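Local coordinates for protein diaminobutyrate-pyruvate transaminase and L-2,4-diaminobutyrate decarboxylase (Vibrio parahaemolyticus, PDB 2QMA) that probably binds pyridoxal 5'-phosphate and, in this C-terminal domain of a two-enzyme protein, probably decarboxylates L-2,4-diaminobutyrate, at residues N413-E417 against L486-N490; N442-R446 against V456-T460; T403-A407 against P422-V427; I104-P110 against K469-N474. All blocks are in the same frame, centred on the assembly; numbering follows the deposited sequence.

Interaction 1: residues N413-E417 against L486-N490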
loop_
_atom_site.group_PDB
_atom_site.type_symbol
_atom_site.label_atom_id
_atom_site.label_comp_id
_atom_site.label_asym_id
_atom_site.label_seq_id
_atom_site.Cartn_x
_atom_site.Cartn_y
_atom_site.Cartn_z
ATOM N N ASN A 413 -18.351 22.218 32.190
ATOM C CA ASN A 413 -18.822 23.242 31.271
ATOM C C ASN A 413 -20.272 22.965 30.902
ATOM O O ASN A 413 -20.576 21.967 30.225
ATOM C CB ASN A 413 -17.925 23.289 30.025
ATOM C CG ASN A 413 -18.279 24.422 29.093
ATOM O OD1 ASN A 413 -19.426 24.584 28.689
ATOM N ND2 ASN A 413 -17.284 25.206 28.735
ATOM N N ASP A 414 -21.145 23.859 31.368
ATOM C CA ASP A 414 -22.602 23.756 31.200
ATOM C C ASP A 414 -23.050 23.801 29.730
ATOM O O ASP A 414 -24.195 23.439 29.431
ATOM C CB ASP A 414 -23.386 24.860 31.970
ATOM C CG ASP A 414 -22.603 25.507 33.159
ATOM O OD1 ASP A 414 -21.393 25.235 33.403
ATOM O OD2 ASP A 414 -23.240 26.330 33.864
ATOM N N GLN A 415 -22.164 24.256 28.832
ATOM C CA GLN A 415 -22.471 24.356 27.398
ATOM C C GLN A 415 -22.336 23.023 26.636
ATOM O O GLN A 415 -22.740 22.924 25.472
ATOM C CB GLN A 415 -21.603 25.436 26.725
ATOM C CG GLN A 415 -21.818 26.860 27.224
ATOM C CD GLN A 415 -23.203 27.377 26.874
ATOM O OE1 GLN A 415 -24.136 27.257 27.668
ATOM N NE2 GLN A 415 -23.357 27.909 25.665
ATOM N N PHE A 416 -21.797 22.003 27.311
ATOM C CA PHE A 416 -21.557 20.687 26.717
ATOM C C PHE A 416 -22.016 19.596 27.666
ATOM O O PHE A 416 -22.256 19.855 28.844
ATOM C CB PHE A 416 -20.071 20.495 26.362
ATOM C CG PHE A 416 -19.565 21.508 25.361
ATOM C CD1 PHE A 416 -19.767 21.303 24.005
ATOM C CD2 PHE A 416 -18.940 22.684 25.787
ATOM C CE1 PHE A 416 -19.344 22.245 23.053
ATOM C CE2 PHE A 416 -18.506 23.643 24.859
ATOM C CZ PHE A 416 -18.709 23.430 23.490
ATOM N N GLU A 417 -22.143 18.392 27.135
ATOM C CA GLU A 417 -22.417 17.216 27.934
ATOM C C GLU A 417 -21.421 16.117 27.558
ATOM O O GLU A 417 -21.322 15.718 26.400
ATOM C CB GLU A 417 -23.852 16.755 27.725
ATOM C CG GLU A 417 -24.142 15.377 28.321
ATOM C CD GLU A 417 -25.565 14.885 28.059
ATOM O OE1 GLU A 417 -26.182 15.270 27.032
ATOM O OE2 GLU A 417 -26.044 14.068 28.883
ATOM N N LEU A 486 -13.137 24.338 22.398
ATOM C CA LEU A 486 -14.504 24.299 22.955
ATOM C C LEU A 486 -15.240 25.645 22.779
ATOM O O LEU A 486 -16.436 25.667 22.522
ATOM C CB LEU A 486 -14.485 23.891 24.425
ATOM C CG LEU A 486 -14.020 22.452 24.676
ATOM C CD1 LEU A 486 -13.742 22.297 26.164
ATOM C CD2 LEU A 486 -15.107 21.486 24.259
ATOM N N SER A 487 -14.518 26.749 22.947
ATOM C CA SER A 487 -15.086 28.073 22.689
ATOM C C SER A 487 -15.565 28.238 21.231
ATOM O O SER A 487 -16.652 28.739 21.001
ATOM C CB SER A 487 -14.085 29.166 23.029
ATOM O OG SER A 487 -14.754 30.426 23.006
ATOM N N LYS A 488 -14.738 27.783 20.279
ATOM C CA LYS A 488 -15.038 27.814 18.838
ATOM C C LYS A 488 -16.284 27.020 18.550
ATOM O O LYS A 488 -17.125 27.458 17.769
ATOM C CB LYS A 488 -13.897 27.160 18.035
ATOM C CG LYS A 488 -12.628 27.954 17.974
ATOM C CD LYS A 488 -11.602 27.203 17.139
ATOM C CE LYS A 488 -10.219 27.316 17.730
ATOM N NZ LYS A 488 -9.530 28.571 17.412
ATOM N N ILE A 489 -16.384 25.838 19.163
ATOM C CA ILE A 489 -17.556 24.992 18.998
ATOM C C ILE A 489 -18.824 25.607 19.597
ATOM O O ILE A 489 -19.905 25.550 18.998
ATOM C CB ILE A 489 -17.334 23.558 19.540
ATOM C CG1 ILE A 489 -16.222 22.860 18.745
ATOM C CG2 ILE A 489 -18.651 22.754 19.472
ATOM C CD1 ILE A 489 -15.643 21.641 19.446
ATOM N N ASN A 490 -18.697 26.166 20.794
ATOM C CA ASN A 490 -19.827 26.849 21.414
ATOM C C ASN A 490 -20.342 28.001 20.561
ATOM O O ASN A 490 -21.532 28.135 20.336
ATOM C CB ASN A 490 -19.483 27.331 22.824
ATOM C CG ASN A 490 -20.671 27.943 23.510
ATOM O OD1 ASN A 490 -21.722 27.304 23.629
ATOM N ND2 ASN A 490 -20.545 29.201 23.900
HETATM O O HOH W 1 -22.589 24.725 23.222
#
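The ring of F416 has the CD2 methyl of L486 over one face and a bridging water over the other. L486 CD2 lies 4.2 Å from the centroid of the F416 ring, 13° off the ring normal, geometry that qualifies as a CH-pi contact. Both occupants sit toward the rim. At the edge, close to the ring plane, I489 CG2 approaches F416 CE1 to 3.7 Å, while N413 CG lies at the edge on the ring's own segment. F416 CZ points at the helix backbone, 3.3 Å from L486 O, a carbonyl already engaged by N490 N.

Beside the ring two amides meet. Q415 NE2 donates to N490 OD1 over 2.7 Å, with the amide planes 83° apart and the donor tilted from the carbonyl plane. A bend at chi2 (-66°) brings the Q415 amide there. N490 OD1 also accepts from the bridging water at 2.8 Å, and this water donates a second bond to Q415 O at 2.9 Å. An Asx turn, N413 OD1 to Q415 N, and a type I turn from N413 to F416 shape the loop entering strand 416-418. The contact thus joins the start of this outermost strand to helix 479-495. Its chemistry is layered: a buried ring packs mainly against carbon atoms of the helix, and next to it one amide oxygen, gripped by two donors, ties the turn to the helix.

Interaction 2: residues N442-R446 against V456-T460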
loop_
_atom_site.group_PDB
_atom_site.type_symbol
_atom_site.label_atom_id
_atom_site.label_comp_id
_atom_site.label_asym_id
_atom_site.label_seq_id
_atom_site.Cartn_x
_atom_site.Cartn_y
_atom_site.Cartn_z
ATOM N N ASN A 442 -25.919 19.073 16.891
ATOM C CA ASN A 442 -24.565 18.526 16.814
ATOM C C ASN A 442 -24.160 18.017 15.431
ATOM O O ASN A 442 -22.999 18.157 15.018
ATOM C CB ASN A 442 -24.335 17.485 17.916
ATOM C CG ASN A 442 -24.233 18.115 19.273
ATOM O OD1 ASN A 442 -23.153 18.570 19.680
ATOM N ND2 ASN A 442 -25.356 18.156 20.001
ATOM N N LYS A 443 -25.108 17.456 14.689
ATOM C CA LYS A 443 -24.848 17.155 13.281
ATOM C C LYS A 443 -24.486 18.397 12.461
ATOM O O LYS A 443 -23.514 18.394 11.693
ATOM C CB LYS A 443 -26.038 16.440 12.646
ATOM C CG LYS A 443 -26.061 14.978 12.993
ATOM C CD LYS A 443 -26.562 14.162 11.818
ATOM C CE LYS A 443 -27.987 13.743 12.044
ATOM N NZ LYS A 443 -28.163 13.010 13.333
ATOM N N ALA A 444 -25.263 19.457 12.632
ATOM C CA ALA A 444 -25.078 20.643 11.839
ATOM C C ALA A 444 -23.752 21.322 12.228
ATOM O O ALA A 444 -22.978 21.712 11.355
ATOM C CB ALA A 444 -26.265 21.572 11.997
ATOM N N LEU A 445 -23.450 21.397 13.526
ATOM C CA LEU A 445 -22.220 22.066 13.900
ATOM C C LEU A 445 -20.971 21.295 13.445
ATOM O O LEU A 445 -19.992 21.916 13.029
ATOM C CB LEU A 445 -22.193 22.461 15.380
ATOM C CG LEU A 445 -21.719 21.573 16.497
ATOM C CD1 LEU A 445 -20.180 21.460 16.449
ATOM C CD2 LEU A 445 -22.200 22.196 17.813
ATOM N N ARG A 446 -21.028 19.966 13.448
ATOM C CA ARG A 446 -19.893 19.215 12.937
ATOM C C ARG A 446 -19.587 19.500 11.459
ATOM O O ARG A 446 -18.439 19.758 11.103
ATOM C CB ARG A 446 -20.027 17.720 13.173
ATOM C CG ARG A 446 -18.739 17.033 12.834
ATOM C CD ARG A 446 -19.033 15.897 11.969
ATOM N NE ARG A 446 -18.090 15.671 10.884
ATOM C CZ ARG A 446 -18.470 15.520 9.621
ATOM N NH1 ARG A 446 -19.757 15.603 9.294
ATOM N NH2 ARG A 446 -17.565 15.291 8.687
ATOM N N VAL A 456 -11.946 20.191 12.429
ATOM C CA VAL A 456 -12.220 18.849 11.923
ATOM C C VAL A 456 -12.555 17.958 13.126
ATOM O O VAL A 456 -11.672 17.583 13.915
ATOM C CB VAL A 456 -11.057 18.267 11.079
ATOM C CG1 VAL A 456 -11.464 16.862 10.549
ATOM C CG2 VAL A 456 -10.710 19.229 9.884
ATOM N N LEU A 457 -13.841 17.651 13.272
ATOM C CA LEU A 457 -14.354 16.950 14.445
ATOM C C LEU A 457 -14.949 15.613 14.037
ATOM O O LEU A 457 -15.472 15.484 12.935
ATOM C CB LEU A 457 -15.461 17.764 15.112
ATOM C CG LEU A 457 -15.028 19.130 15.634
ATOM C CD1 LEU A 457 -16.219 19.908 16.179
ATOM C CD2 LEU A 457 -13.883 18.971 16.670
ATOM N N GLY A 458 -14.867 14.634 14.924
ATOM C CA GLY A 458 -15.465 13.310 14.647
ATOM C C GLY A 458 -16.950 13.333 15.006
ATOM O O GLY A 458 -17.388 14.186 15.769
ATOM N N GLU A 459 -17.740 12.406 14.462
ATOM C CA GLU A 459 -19.122 12.310 14.911
ATOM C C GLU A 459 -19.525 10.869 14.964
ATOM O O GLU A 459 -19.203 10.096 14.067
ATOM C CB GLU A 459 -20.109 13.187 14.097
ATOM C CG GLU A 459 -20.887 12.526 12.987
ATOM C CD GLU A 459 -22.012 13.420 12.450
ATOM O OE1 GLU A 459 -23.209 13.119 12.708
ATOM O OE2 GLU A 459 -21.697 14.437 11.798
ATOM N N THR A 460 -20.161 10.478 16.056
ATOM C CA THR A 460 -20.594 9.099 16.159
ATOM C C THR A 460 -21.934 8.989 16.883
ATOM O O THR A 460 -22.632 9.984 17.056
ATOM C CB THR A 460 -19.489 8.205 16.744
ATOM O OG1 THR A 460 -19.826 6.825 16.532
ATOM C CG2 THR A 460 -19.229 8.512 18.259
HETATM O O HOH W 2 -22.951 16.040 10.406
HETATM O O HOH W 3 -15.929 19.249 12.064
HETATM O O HOH W 4 -15.298 16.114 10.037
#
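R446 and E459 form a long salt bridge, NH1 to OE2 at 3.4 Å, whose hydrogen bond is weak. The guanidinium and carboxylate planes stand 66° apart, and E459 OE2 lies closer to the methylene R446 CD, at 3.0 Å, than to the guanidinium. A water at the guanidinium edge donates to both K443 O and E459 OE2 and accepts a weak bond from R446 NH1, reinforcing the link. R446 NE adds another weak bond, 3.3 Å to L457 O, which lies at the edge of the guanidinium, near its plane. Of two further waters, one takes R446 NH2 at 2.8 Å and donates to L457 O, the other joins R446 O to L457 N.

The arginine reaches these partners because its CG lies anti to the backbone N (chi1 -171°) and its chain then bends at chi2 and chi3. Its CD also packs 3.6 Å from E459 CB. Deeper in, L445 CD1 meets L457 CD1 at 4.3 Å.

The axes of helix residues 442-446 and strand residues 458-460 are 157° apart in direction, nearly antiparallel, and approach to 9.4 Å. R446 NH2 also makes a weak, long ion pair with D133 of the second subunit. With the direct bonds weak, water carries much of the polar linkage, while L445 and L457 add carbon contacts.

Interaction 3: residues T403-A407 against P422-V427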
loop_
_atom_site.group_PDB
_atom_site.type_symbol
_atom_site.label_atom_id
_atom_site.label_comp_id
_atom_site.label_asym_id
_atom_site.label_seq_id
_atom_site.Cartn_x
_atom_site.Cartn_y
_atom_site.Cartn_z
ATOM N N THR A 403 -6.261 13.600 27.887
ATOM C CA THR A 403 -7.608 13.199 27.534
ATOM C C THR A 403 -8.517 13.244 28.772
ATOM O O THR A 403 -9.663 13.671 28.658
ATOM C CB THR A 403 -7.598 11.786 26.864
ATOM O OG1 THR A 403 -6.753 11.833 25.705
ATOM C CG2 THR A 403 -8.992 11.345 26.486
ATOM N N LEU A 404 -8.013 12.797 29.935
ATOM C CA LEU A 404 -8.800 12.809 31.164
ATOM C C LEU A 404 -9.075 14.256 31.578
ATOM O O LEU A 404 -10.172 14.610 32.062
ATOM C CB LEU A 404 -8.077 12.051 32.280
ATOM C CG LEU A 404 -7.883 10.560 31.941
ATOM C CD1 LEU A 404 -6.975 9.891 32.950
ATOM C CD2 LEU A 404 -9.233 9.838 31.854
ATOM N N GLU A 405 -8.069 15.095 31.375
ATOM C CA GLU A 405 -8.194 16.522 31.685
ATOM C C GLU A 405 -9.230 17.247 30.815
ATOM O O GLU A 405 -9.983 18.094 31.318
ATOM C CB GLU A 405 -6.830 17.188 31.552
ATOM C CG GLU A 405 -5.878 16.836 32.694
ATOM C CD GLU A 405 -4.516 17.482 32.526
ATOM O OE1 GLU A 405 -4.231 18.095 31.463
ATOM O OE2 GLU A 405 -3.724 17.363 33.472
ATOM N N VAL A 406 -9.246 16.929 29.521
ATOM C CA VAL A 406 -10.238 17.470 28.576
ATOM C C VAL A 406 -11.645 16.978 28.914
ATOM O O VAL A 406 -12.567 17.772 28.933
ATOM C CB VAL A 406 -9.861 17.190 27.106
ATOM C CG1 VAL A 406 -11.018 17.589 26.097
ATOM C CG2 VAL A 406 -8.541 17.898 26.780
ATOM N N ALA A 407 -11.792 15.679 29.204
ATOM C CA ALA A 407 -13.078 15.152 29.677
ATOM C C ALA A 407 -13.551 15.944 30.887
ATOM O O ALA A 407 -14.700 16.371 30.910
ATOM C CB ALA A 407 -13.016 13.651 29.978
ATOM N N PRO A 422 -13.321 8.643 29.150
ATOM C CA PRO A 422 -12.346 8.199 28.142
ATOM C C PRO A 422 -11.577 6.955 28.561
ATOM O O PRO A 422 -11.398 6.727 29.750
ATOM C CB PRO A 422 -11.370 9.382 28.034
ATOM C CG PRO A 422 -12.041 10.534 28.701
ATOM C CD PRO A 422 -12.948 9.942 29.740
ATOM N N SER A 423 -11.098 6.192 27.580
ATOM C CA SER A 423 -10.309 4.977 27.827
ATOM C C SER A 423 -8.936 5.064 27.186
ATOM O O SER A 423 -7.997 4.362 27.565
ATOM C CB SER A 423 -11.062 3.747 27.318
ATOM O OG SER A 423 -12.333 3.659 27.985
ATOM N N LEU A 424 -8.787 5.955 26.219
ATOM C CA LEU A 424 -7.489 6.098 25.576
ATOM C C LEU A 424 -7.261 7.576 25.283
ATOM O O LEU A 424 -7.006 8.353 26.213
ATOM C CB LEU A 424 -7.373 5.210 24.320
ATOM C CG LEU A 424 -6.004 4.525 24.125
ATOM C CD1 LEU A 424 -6.143 3.324 23.237
ATOM C CD2 LEU A 424 -4.969 5.516 23.535
ATOM N N SER A 425 -7.343 7.963 24.020
ATOM C CA SER A 425 -7.172 9.397 23.690
ATOM C C SER A 425 -8.359 10.014 22.946
ATOM O O SER A 425 -8.219 11.099 22.316
ATOM C CB SER A 425 -5.836 9.641 22.970
ATOM O OG SER A 425 -5.860 9.238 21.607
ATOM N N THR A 426 -9.523 9.351 23.018
ATOM C CA THR A 426 -10.747 9.922 22.447
ATOM C C THR A 426 -11.634 10.564 23.534
ATOM O O THR A 426 -11.636 10.142 24.717
ATOM C CB THR A 426 -11.612 8.891 21.609
ATOM O OG1 THR A 426 -12.145 7.877 22.477
ATOM C CG2 THR A 426 -10.801 8.245 20.493
ATOM N N VAL A 427 -12.406 11.571 23.120
ATOM C CA VAL A 427 -13.383 12.173 24.001
ATOM C C VAL A 427 -14.713 12.267 23.247
ATOM O O VAL A 427 -14.754 12.744 22.134
ATOM C CB VAL A 427 -12.920 13.565 24.489
ATOM C CG1 VAL A 427 -14.006 14.251 25.343
ATOM C CG2 VAL A 427 -11.641 13.441 25.295
#
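T403 and S425 bring the two backbones nearest, with CA atoms 5.4 Å apart; L404 comes next to P422, and the helical residue A407 lies 6.4 Å from V427, CA to CA. Residues 422-425 form an irregular turn that leads into strand 426-431, while 403-407 is regular helix. T403, V406 and A407 direct their CB atoms at this turn and strand.

T403 is the centre of the packing. Its CG2, anti to the backbone N (OG1 chi1 -58°), enters a corner made by three residues. T403 CG2 lies 3.5 Å from P422 CB, tighter than a usual carbon contact. The same methyl is 3.4 Å from T426 O and 3.6 Å from V427 CG2. The T403 OG1 touches S425 CA at 3.2 Å but spends its hydrogen bond on L399 O, one turn back in the helix.

The arrangement lays helix 389-411 against the four-stranded antiparallel sheet of the small C-terminal part of a fold-type I pyridoxal-phosphate enzyme. Strand 426-431 is an inner strand of that sheet.

Toward the helix's C-terminal end, A407 CB abuts the proline ring, 3.5 Å from P422 CG, and L404 CD2 reaches the same ring more loosely. V406 CG1 touches V427 CG2 loosely. The S425 hydroxyl hydrogen-bonds with Y297 OH and I472 O; the S425 side chain is about 9 Å from that of K325, the predicted cofactor lysine.

Interaction 4: residues I104-P110 against K469-N474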
loop_
_atom_site.group_PDB
_atom_site.type_symbol
_atom_site.label_atom_id
_atom_site.label_comp_id
_atom_site.label_asym_id
_atom_site.label_seq_id
_atom_site.Cartn_x
_atom_site.Cartn_y
_atom_site.Cartn_z
ATOM N N ILE A 104 -8.753 17.234 14.591
ATOM C CA ILE A 104 -8.772 16.428 15.808
ATOM C C ILE A 104 -9.899 15.404 15.810
ATOM O O ILE A 104 -10.452 15.098 16.873
ATOM C CB ILE A 104 -8.866 17.369 17.083
ATOM C CG1 ILE A 104 -8.316 16.660 18.318
ATOM C CG2 ILE A 104 -10.273 17.881 17.289
ATOM C CD1 ILE A 104 -7.981 17.571 19.551
ATOM N N ALA A 105 -10.238 14.872 14.626
ATOM C CA ALA A 105 -11.411 14.027 14.457
ATOM C C ALA A 105 -11.121 12.514 14.556
ATOM O O ALA A 105 -11.829 11.788 15.269
ATOM C CB ALA A 105 -12.061 14.308 13.108
ATOM N N HIS A 106 -10.110 12.068 13.808
ATOM C CA HIS A 106 -9.948 10.650 13.420
ATOM C C HIS A 106 -8.561 10.137 13.736
ATOM O O HIS A 106 -7.678 10.896 14.175
ATOM C CB HIS A 106 -10.141 10.516 11.892
ATOM C CG HIS A 106 -11.396 11.152 11.376
ATOM N ND1 HIS A 106 -12.649 10.801 11.830
ATOM C CD2 HIS A 106 -11.592 12.089 10.421
ATOM C CE1 HIS A 106 -13.562 11.509 11.193
ATOM N NE2 HIS A 106 -12.947 12.309 10.343
ATOM N N LEU A 107 -8.346 8.845 13.479
ATOM C CA LEU A 107 -7.013 8.270 13.639
ATOM C C LEU A 107 -6.180 8.606 12.413
ATOM O O LEU A 107 -5.789 7.730 11.636
ATOM C CB LEU A 107 -7.110 6.761 13.892
ATOM C CG LEU A 107 -7.680 6.419 15.276
ATOM C CD1 LEU A 107 -8.031 4.919 15.390
ATOM C CD2 LEU A 107 -6.719 6.795 16.427
ATOM N N HIS A 108 -5.924 9.899 12.268
ATOM C CA HIS A 108 -5.266 10.484 11.115
ATOM C C HIS A 108 -4.170 11.370 11.714
ATOM O O HIS A 108 -4.449 12.437 12.242
ATOM C CB HIS A 108 -6.256 11.310 10.306
ATOM C CG HIS A 108 -5.657 11.968 9.095
ATOM N ND1 HIS A 108 -6.185 13.113 8.534
ATOM C CD2 HIS A 108 -4.569 11.650 8.352
ATOM C CE1 HIS A 108 -5.457 13.458 7.484
ATOM N NE2 HIS A 108 -4.474 12.583 7.354
ATOM N N THR A 109 -2.927 10.890 11.620
ATOM C CA THR A 109 -1.837 11.333 12.466
ATOM C C THR A 109 -1.001 12.473 11.873
ATOM O O THR A 109 -0.707 12.490 10.648
ATOM C CB THR A 109 -0.963 10.077 12.890
ATOM O OG1 THR A 109 -0.343 10.303 14.154
ATOM C CG2 THR A 109 0.068 9.678 11.837
ATOM N N PRO A 110 -0.634 13.449 12.718
ATOM C CA PRO A 110 0.350 14.424 12.243
ATOM C C PRO A 110 1.718 13.692 12.161
ATOM O O PRO A 110 2.130 13.007 13.118
ATOM C CB PRO A 110 0.309 15.531 13.315
ATOM C CG PRO A 110 -0.109 14.811 14.605
ATOM C CD PRO A 110 -1.051 13.695 14.119
ATOM N N LYS A 469 -16.728 13.963 18.500
ATOM C CA LYS A 469 -15.527 13.255 18.910
ATOM C C LYS A 469 -14.234 14.025 18.647
ATOM O O LYS A 469 -14.020 14.577 17.551
ATOM C CB LYS A 469 -15.442 11.870 18.226
ATOM C CG LYS A 469 -14.129 11.136 18.483
ATOM C CD LYS A 469 -14.184 9.658 17.972
ATOM C CE LYS A 469 -14.194 9.577 16.444
ATOM N NZ LYS A 469 -14.075 8.115 16.021
ATOM N N PHE A 470 -13.386 14.033 19.666
ATOM C CA PHE A 470 -11.990 14.400 19.569
ATOM C C PHE A 470 -11.227 13.060 19.583
ATOM O O PHE A 470 -11.425 12.224 20.491
ATOM C CB PHE A 470 -11.488 15.179 20.811
ATOM C CG PHE A 470 -12.085 16.562 21.039
ATOM C CD1 PHE A 470 -12.716 17.299 20.033
ATOM C CD2 PHE A 470 -11.916 17.162 22.292
ATOM C CE1 PHE A 470 -13.215 18.629 20.309
ATOM C CE2 PHE A 470 -12.387 18.464 22.563
ATOM C CZ PHE A 470 -13.053 19.183 21.576
ATOM N N THR A 471 -10.329 12.899 18.621
ATOM C CA THR A 471 -9.265 11.908 18.672
ATOM C C THR A 471 -7.950 12.645 18.892
ATOM O O THR A 471 -7.372 13.248 17.953
ATOM C CB THR A 471 -9.260 11.062 17.389
ATOM O OG1 THR A 471 -10.547 10.446 17.273
ATOM C CG2 THR A 471 -8.195 9.943 17.473
ATOM N N ILE A 472 -7.528 12.697 20.149
ATOM C CA ILE A 472 -6.323 13.453 20.497
ATOM C C ILE A 472 -5.048 12.676 20.148
ATOM O O ILE A 472 -4.757 11.608 20.719
ATOM C CB ILE A 472 -6.291 13.872 21.986
ATOM C CG1 ILE A 472 -7.622 14.527 22.397
ATOM C CG2 ILE A 472 -5.071 14.815 22.235
ATOM C CD1 ILE A 472 -7.882 14.542 23.943
ATOM N N LEU A 473 -4.292 13.194 19.195
ATOM C CA LEU A 473 -3.071 12.503 18.784
ATOM C C LEU A 473 -1.850 13.355 18.946
ATOM O O LEU A 473 -0.816 12.878 19.377
ATOM C CB LEU A 473 -3.133 11.999 17.341
ATOM C CG LEU A 473 -4.116 10.883 16.944
ATOM C CD1 LEU A 473 -3.958 10.498 15.458
ATOM C CD2 LEU A 473 -4.011 9.644 17.868
ATOM N N ASN A 474 -1.963 14.618 18.559
ATOM C CA ASN A 474 -0.828 15.533 18.630
ATOM C C ASN A 474 -0.404 15.680 20.111
ATOM O O ASN A 474 -1.227 16.069 20.950
ATOM C CB ASN A 474 -1.225 16.870 18.018
ATOM C CG ASN A 474 -0.072 17.841 17.907
ATOM O OD1 ASN A 474 0.933 17.743 18.625
ATOM N ND2 ASN A 474 -0.213 18.808 17.002
HETATM O O HOH W 5 -7.307 13.419 15.298
HETATM O O HOH W 6 -13.276 8.439 13.118
#
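I104, L473 and T471 bury the most surface here. The carbonyl of I104 accepts T471 N at 2.8 Å, the donor standing 43° out of the carbonyl plane, and F470 CA adds a CA-H...O contact to the same oxygen at 3.2 Å. The I104 side chain forks: CG2 packs on F470 CD1 at 3.7 Å, while CD1 runs beside I472.

T471 is held at both branches. With OG1 anti to the carbonyl carbon (chi1 -58°), the hydroxyl donates to A105 O over 2.7 Å, again from above the carbonyl plane, and CG2 turns to L107 CD2 at 3.6 Å. L473 fills the far end: CD1 lies 3.8 Å from T109 CA, CB is 4.2 Å from P110 CD, and its side chain crosses that of L107 at about a right angle, CD2 to CD2.

The L107 side chain comes within about 4 Å of that of K325, the predicted cofactor lysine, and T109 OG1 bonds K325 O, so the loop borders the probable active site. H106 NE2 hydrogen-bonds with D133, and H108 NE2 with N126, both of the second subunit. Loop 104-110 thus lies between the dimer partner and the end of strand 465-471, with helix 479-495 packing on I104 and F470, and helix 389-411 on F470 and I472.

All four contacts reach the four-stranded antiparallel sheet, but at different depths. Interactions 1, 3 and 4 are buried, 3 and 4 of them lying nearer K325; interaction 2 is partly exposed and charged. Strands 426-431 and 465-471 are neighbours, and V427 N to F470 O joins interactions 3 and 4. Interaction 3 is almost wholly apolar across its segments, whereas interaction 4 has two direct hydrogen bonds. Interactions 1 and 2 serve the outermost strands, 416-418 and 458-462. Interaction 2 relies most on water, with three bridges, and interaction 3 has none. Interactions 2 and 4 both reach D133 of the second subunit, the former only by a long, weak ion pair. I489 packs on L445 and L457, linking interactions 1 and 2; F470 meets L486 and I489, linking 1 and 4.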